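Side-chain contacts in endolysin B (Mycobacterium phage D29, PDB 3HC7), which acts as a phage endolysin, an esterase that cuts the junction between mycolic acid and peptidoglycan in the host cell wall so that progeny virus can be released: residues Pro51-Glu54 and Lys55-Glu59; Leu62-Glu65 and Leu66-Ala70. All blocks are in the same frame, centred on the assembly; numbering follows the deposited sequence.

Contact 1. Residues Pro51-Glu54 and Lys55-Glu59; sequences PSVE and KGVAE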
ATOM      1  N   PRO A  51       5.563  -4.736  10.949  1.00 29.87           N
ATOM      2  CA  PRO A  51       5.846  -6.182  10.887  1.00 33.43           C
ATOM      3  C   PRO A  51       4.858  -6.893   9.985  1.00 33.67           C
ATOM      4  O   PRO A  51       5.206  -7.900   9.369  1.00 38.84           O
ATOM      5  CB  PRO A  51       5.651  -6.650  12.334  1.00 32.27           C
ATOM      6  CG  PRO A  51       5.897  -5.399  13.165  1.00 33.56           C
ATOM      7  CD  PRO A  51       5.341  -4.271  12.331  1.00 28.02           C
ATOM      8  N   SER A  52       3.632  -6.388   9.915  1.00 29.49           N
ATOM      9  CA  SER A  52       2.644  -6.977   9.023  1.00 24.57           C
ATOM     10  C   SER A  52       3.090  -6.766   7.574  1.00 30.67           C
ATOM     11  O   SER A  52       3.083  -7.695   6.773  1.00 32.84           O
ATOM     12  CB  SER A  52       1.259  -6.385   9.270  1.00 32.78           C
ATOM     13  OG  SER A  52       0.292  -6.999   8.433  1.00 36.02           O
ATOM     14  N   VAL A  53       3.488  -5.538   7.257  1.00 29.23           N
ATOM     15  CA  VAL A  53       4.022  -5.203   5.940  1.00 35.89           C
ATOM     16  C   VAL A  53       5.186  -6.109   5.518  1.00 29.43           C
ATOM     17  O   VAL A  53       5.243  -6.556   4.375  1.00 30.94           O
ATOM     18  CB  VAL A  53       4.468  -3.720   5.878  1.00 31.97           C
ATOM     19  CG1 VAL A  53       5.202  -3.423   4.565  1.00 26.75           C
ATOM     20  CG2 VAL A  53       3.267  -2.800   6.035  1.00 26.31           C
ATOM     21  N   GLU A  54       6.118  -6.362   6.434  1.00 27.78           N
ATOM     22  CA  GLU A  54       7.280  -7.191   6.141  1.00 34.81           C
ATOM     23  C   GLU A  54       6.873  -8.609   5.740  1.00 36.98           C
ATOM     24  O   GLU A  54       7.471  -9.195   4.847  1.00 36.56           O
ATOM     25  CB  GLU A  54       8.219  -7.271   7.347  1.00 38.37           C
ATOM     26  CG  GLU A  54       8.810  -5.959   7.829  1.00 35.27           C
ATOM     27  CD  GLU A  54       9.538  -6.124   9.162  1.00 41.99           C
ATOM     28  OE1 GLU A  54       9.439  -7.211   9.779  1.00 47.72           O
ATOM     29  OE2 GLU A  54      10.208  -5.173   9.599  1.00 40.73           O
ATOM     30  N   LYS A  55       5.866  -9.165   6.408  1.00 33.87           N
ATOM     31  CA  LYS A  55       5.385 -10.512   6.064  1.00 37.66           C
ATOM     32  C   LYS A  55       4.745 -10.545   4.681  1.00 41.51           C
ATOM     33  O   LYS A  55       4.977 -11.471   3.903  1.00 41.94           O
ATOM     34  CB  LYS A  55       4.393 -11.014   7.106  1.00 34.82           C
ATOM     35  CG  LYS A  55       5.008 -11.175   8.484  1.00 36.45           C
ATOM     36  CD  LYS A  55       3.935 -11.287   9.544  1.00 47.03           C
ATOM     37  CE  LYS A  55       4.556 -11.409  10.917  1.00 58.51           C
ATOM     38  NZ  LYS A  55       5.320 -12.679  11.032  1.00 69.47           N
ATOM     39  N   GLY A  56       3.939  -9.529   4.381  1.00 40.55           N
ATOM     40  CA  GLY A  56       3.303  -9.429   3.080  1.00 37.73           C
ATOM     41  C   GLY A  56       4.339  -9.278   1.984  1.00 40.61           C
ATOM     42  O   GLY A  56       4.209  -9.875   0.915  1.00 40.17           O
ATOM     43  N   VAL A  57       5.371  -8.474   2.246  1.00 38.01           N
ATOM     44  CA  VAL A  57       6.445  -8.284   1.277  1.00 34.65           C
ATOM     45  C   VAL A  57       7.150  -9.605   0.996  1.00 39.05           C
ATOM     46  O   VAL A  57       7.368  -9.964  -0.154  1.00 40.96           O
ATOM     47  CB  VAL A  57       7.468  -7.213   1.739  1.00 28.78           C
ATOM     48  CG1 VAL A  57       8.803  -7.337   0.963  1.00 27.28           C
ATOM     49  CG2 VAL A  57       6.888  -5.821   1.563  1.00 20.89           C
ATOM     50  N   ALA A  58       7.511 -10.326   2.048  1.00 41.43           N
ATOM     51  CA  ALA A  58       8.199 -11.600   1.876  1.00 37.82           C
ATOM     52  C   ALA A  58       7.346 -12.559   1.050  1.00 41.00           C
ATOM     53  O   ALA A  58       7.854 -13.238   0.159  1.00 40.60           O
ATOM     54  CB  ALA A  58       8.549 -12.206   3.216  1.00 34.05           C
ATOM     55  N   GLU A  59       6.050 -12.608   1.328  1.00 34.83           N
ATOM     56  CA  GLU A  59       5.182 -13.523   0.592  1.00 44.43           C
ATOM     57  C   GLU A  59       4.991 -13.106  -0.866  1.00 45.76           C
ATOM     58  O   GLU A  59       4.920 -13.956  -1.755  1.00 46.17           O
ATOM     59  CB  GLU A  59       3.829 -13.678   1.275  1.00 46.86           C
ATOM     60  CG  GLU A  59       2.894 -14.644   0.540  1.00 51.84           C
ATOM     61  CD  GLU A  59       3.322 -16.101   0.658  1.00 60.39           C
ATOM     62  OE1 GLU A  59       4.147 -16.420   1.542  1.00 60.80           O
ATOM     63  OE2 GLU A  59       2.825 -16.934  -0.129  1.00 66.19           O
TER
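Each flat carbonyl group of P51 and V53 receives the N-H of the residue four further on, K55 and V57, from a little off its plane, with a side chain lying against the same oxygen. At P51 O the amide N of K55 arrives at 3.3 Å, tilted 32° from the carbonyl plane. K55 CG lies 3.4 Å from P51 O, and CD follows it past the same oxygen. The setting is helix 50-70 of the alpha/beta hydrolase fold, which packs beside helix 83-96, the helix that follows the active-site residue S82. K55 has CG anti to its carbonyl carbon (chi1 -63°), which lays its first methylenes back along the preceding turn before the chain bends at chi4 and NZ leads away. E54 runs outward, and its OE1 stays 7.0 Å from K55 NZ, the opposite charges not in contact. G56 N reaches S52 O at 3.1 Å, while S52 OG is turned off this turn to hydrogen-bond Q83 OE1 and A45 N; the bond to Q83 ties the helix to the residue next to S82, the probable nucleophile. V53 and V57 form the hydrophobic side: V53 rests on Q83 and I86, V57 on V87 and Q90, and the side chain of V53 is about 9 Å from that of S82. This i to i+4 valine pair meets loosely by one methyl from each residue, the two side chains set at a slant. V57 CG2 is the branch beside its own backbone N, and this brings it back over the previous turn. V57 N donates to V53 O at 2.9 Å. V57 CG2 lies 3.3 Å from the same V53 O. Its nearest carbon across the turn is V53 CG1, at 4.2 Å from V57 CG2.

Contact 2. Residues Leu62-Glu65 and Leu66-Ala70; sequences LQIE and LKLDA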
ATOM      1  N   LEU A  62       8.190 -14.070  -2.783  1.00 41.82           N
ATOM      2  CA  LEU A  62       8.191 -15.522  -2.926  1.00 48.25           C
ATOM      3  C   LEU A  62       7.281 -15.971  -4.070  1.00 53.98           C
ATOM      4  O   LEU A  62       7.707 -16.705  -4.960  1.00 58.20           O
ATOM      5  CB  LEU A  62       7.751 -16.172  -1.607  1.00 53.06           C
ATOM      6  CG  LEU A  62       7.973 -17.672  -1.373  1.00 65.41           C
ATOM      7  CD1 LEU A  62       7.400 -18.113  -0.035  1.00 64.24           C
ATOM      8  CD2 LEU A  62       7.367 -18.502  -2.481  1.00 78.13           C
ATOM      9  N   GLN A  63       6.032 -15.524  -4.037  1.00 49.57           N
ATOM     10  CA  GLN A  63       5.034 -15.933  -5.013  1.00 53.52           C
ATOM     11  C   GLN A  63       5.387 -15.492  -6.427  1.00 53.76           C
ATOM     12  O   GLN A  63       5.204 -16.245  -7.380  1.00 58.24           O
ATOM     13  CB  GLN A  63       3.658 -15.390  -4.623  1.00 52.88           C
ATOM     14  CG  GLN A  63       3.038 -16.091  -3.428  1.00 56.17           C
ATOM     15  CD  GLN A  63       2.674 -17.534  -3.743  1.00 64.18           C
ATOM     16  OE1 GLN A  63       2.544 -18.368  -2.845  1.00 60.07           O
ATOM     17  NE2 GLN A  63       2.512 -17.831  -5.028  1.00 56.14           N
ATOM     18  N   ILE A  64       5.888 -14.269  -6.562  1.00 47.80           N
ATOM     19  CA  ILE A  64       6.277 -13.749  -7.866  1.00 54.74           C
ATOM     20  C   ILE A  64       7.334 -14.640  -8.514  1.00 53.00           C
ATOM     21  O   ILE A  64       7.221 -15.004  -9.684  1.00 55.25           O
ATOM     22  CB  ILE A  64       6.809 -12.310  -7.770  1.00 47.99           C
ATOM     23  CG1 ILE A  64       5.642 -11.335  -7.589  1.00 46.11           C
ATOM     24  CG2 ILE A  64       7.600 -11.963  -9.022  1.00 45.53           C
ATOM     25  CD1 ILE A  64       6.065  -9.898  -7.280  1.00 47.11           C
ATOM     26  N   GLU A  65       8.357 -14.985  -7.740  1.00 53.42           N
ATOM     27  CA  GLU A  65       9.404 -15.884  -8.201  1.00 57.45           C
ATOM     28  C   GLU A  65       8.823 -17.215  -8.643  1.00 64.91           C
ATOM     29  O   GLU A  65       9.188 -17.744  -9.696  1.00 64.57           O
ATOM     30  CB  GLU A  65      10.414 -16.140  -7.087  1.00 60.23           C
ATOM     31  CG  GLU A  65      11.349 -14.996  -6.826  1.00 67.96           C
ATOM     32  CD  GLU A  65      12.252 -15.265  -5.646  1.00 70.46           C
ATOM     33  OE1 GLU A  65      11.984 -16.231  -4.899  1.00 66.03           O
ATOM     34  OE2 GLU A  65      13.225 -14.507  -5.467  1.00 71.71           O
ATOM     35  N   LEU A  66       7.923 -17.762  -7.831  1.00 59.00           N
ATOM     36  CA  LEU A  66       7.339 -19.061  -8.145  1.00 65.59           C
ATOM     37  C   LEU A  66       6.624 -19.038  -9.489  1.00 69.65           C
ATOM     38  O   LEU A  66       7.053 -19.682 -10.447  1.00 76.44           O
ATOM     39  CB  LEU A  66       6.373 -19.503  -7.047  1.00 69.46           C
ATOM     40  CG  LEU A  66       7.009 -19.831  -5.699  1.00 67.96           C
ATOM     41  CD1 LEU A  66       5.962 -20.367  -4.741  1.00 66.18           C
ATOM     42  CD2 LEU A  66       8.132 -20.833  -5.883  1.00 72.93           C
ATOM     43  N   LYS A  67       5.528 -18.296  -9.551  1.00 67.95           N
ATOM     44  CA  LYS A  67       4.701 -18.260 -10.749  1.00 66.37           C
ATOM     45  C   LYS A  67       5.508 -17.900 -11.991  1.00 63.52           C
ATOM     46  O   LYS A  67       5.368 -18.529 -13.036  1.00 59.81           O
ATOM     47  CB  LYS A  67       3.550 -17.275 -10.559  1.00 64.57           C
ATOM     48  CG  LYS A  67       2.349 -17.854  -9.830  1.00 69.62           C
ATOM     49  CD  LYS A  67       2.740 -18.615  -8.573  1.00 73.75           C
ATOM     50  CE  LYS A  67       1.530 -19.311  -7.960  1.00 75.44           C
ATOM     51  NZ  LYS A  67       1.887 -20.116  -6.761  1.00 73.45           N
ATOM     52  N   LEU A  68       6.365 -16.893 -11.869  1.00 62.98           N
ATOM     53  CA  LEU A  68       7.088 -16.367 -13.025  1.00 61.80           C
ATOM     54  C   LEU A  68       8.262 -17.234 -13.481  1.00 66.56           C
ATOM     55  O   LEU A  68       8.629 -17.216 -14.659  1.00 63.96           O
ATOM     56  CB  LEU A  68       7.532 -14.924 -12.771  1.00 64.58           C
ATOM     57  CG  LEU A  68       6.558 -13.863 -13.297  1.00 65.29           C
ATOM     58  CD1 LEU A  68       5.113 -14.265 -13.069  1.00 67.36           C
ATOM     59  CD2 LEU A  68       6.840 -12.512 -12.684  1.00 45.68           C
ATOM     60  N   ASP A  69       8.858 -17.987 -12.561  1.00 64.86           N
ATOM     61  CA  ASP A  69       9.867 -18.965 -12.952  1.00 65.35           C
ATOM     62  C   ASP A  69       9.202 -20.151 -13.651  1.00 75.72           C
ATOM     63  O   ASP A  69       9.765 -20.745 -14.567  1.00 81.14           O
ATOM     64  CB  ASP A  69      10.680 -19.447 -11.747  1.00 60.27           C
ATOM     65  CG  ASP A  69      11.877 -18.562 -11.455  1.00 65.05           C
ATOM     66  OD1 ASP A  69      12.272 -17.784 -12.349  1.00 68.47           O
ATOM     67  OD2 ASP A  69      12.430 -18.649 -10.336  1.00 64.09           O
ATOM     68  N   ALA A  70       7.994 -20.484 -13.210  1.00 74.19           N
ATOM     69  CA  ALA A  70       7.264 -21.609 -13.762  1.00 78.31           C
ATOM     70  C   ALA A  70       6.802 -21.334 -15.189  1.00 86.03           C
ATOM     71  O   ALA A  70       6.778 -22.239 -16.019  1.00 98.82           O
ATOM     72  CB  ALA A  70       6.078 -21.947 -12.875  1.00 78.89           C
TER
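L68 packs back along I64, and its side chain can be followed atom by atom. L68 CB sits 3.1 Å from I64 O, the oxygen that also accepts L68 N, with the donor tilted 26° from the carbonyl plane. CG continues past the same oxygen, and CD1 stays at its margin. L68 CD2 goes on to the isoleucine, where it meets I64 CG2 at 3.8 Å. The two side chains run alongside each other in the same direction; the I64 branch that meets the leucine, CG2, is the one anti to the backbone N. Both enter the hydrophobic layer above the parallel sheet: I64 touches F7, F76 and M78, and L68 touches F76 and F106. K67 and Q63 also lie side by side, next to Q37 and F7, with K67 N bonded to Q63 O at 3.0 Å. On another side of the helix D69 N reaches E65 O at 2.9 Å, and D69 CB is 3.1 Å from that oxygen. The two acids carry like charges but are kept apart, OE1 of E65 lying 6.0 Å from OD2 of D69. Each is paired with an arginine, E65 with R102 and D69 with R105, which probably offsets much of their mutual repulsion. L62 and L66 meet on the exposed side, where the modelled approach of their methyls is too close to be relied on; the backbone bond from L66 N to L62 O, at 3.1 Å, is regular. R109 adds a hydrogen bond to L68 O in the last turn. The helix joins parallel strands 35-38 and 76-81, a beta-alpha-beta crossover of the alpha/beta hydrolase fold, and here its apolar flank packs on the sheet.

How the contacts relate
From the N terminus, strand 5-9 comes first, then strand 35-38, and the chain next enters helix 50-70, which holds both contacts. Contact 1 (51-59) ends before contact 2 (62-70) begins; they follow in series, neither nested nor crossed, and being local to one helix neither closes a loop. Their centres are about 17 Å apart and, beyond adjoining in sequence, they do not touch. The early turns tie the helix to helix 83-96 beside S82; the later turns tie it to strands 5-9, 35-38 and 76-81 and to arginines ahead of strand 110-116. Strand 76-81 then leads on to S82.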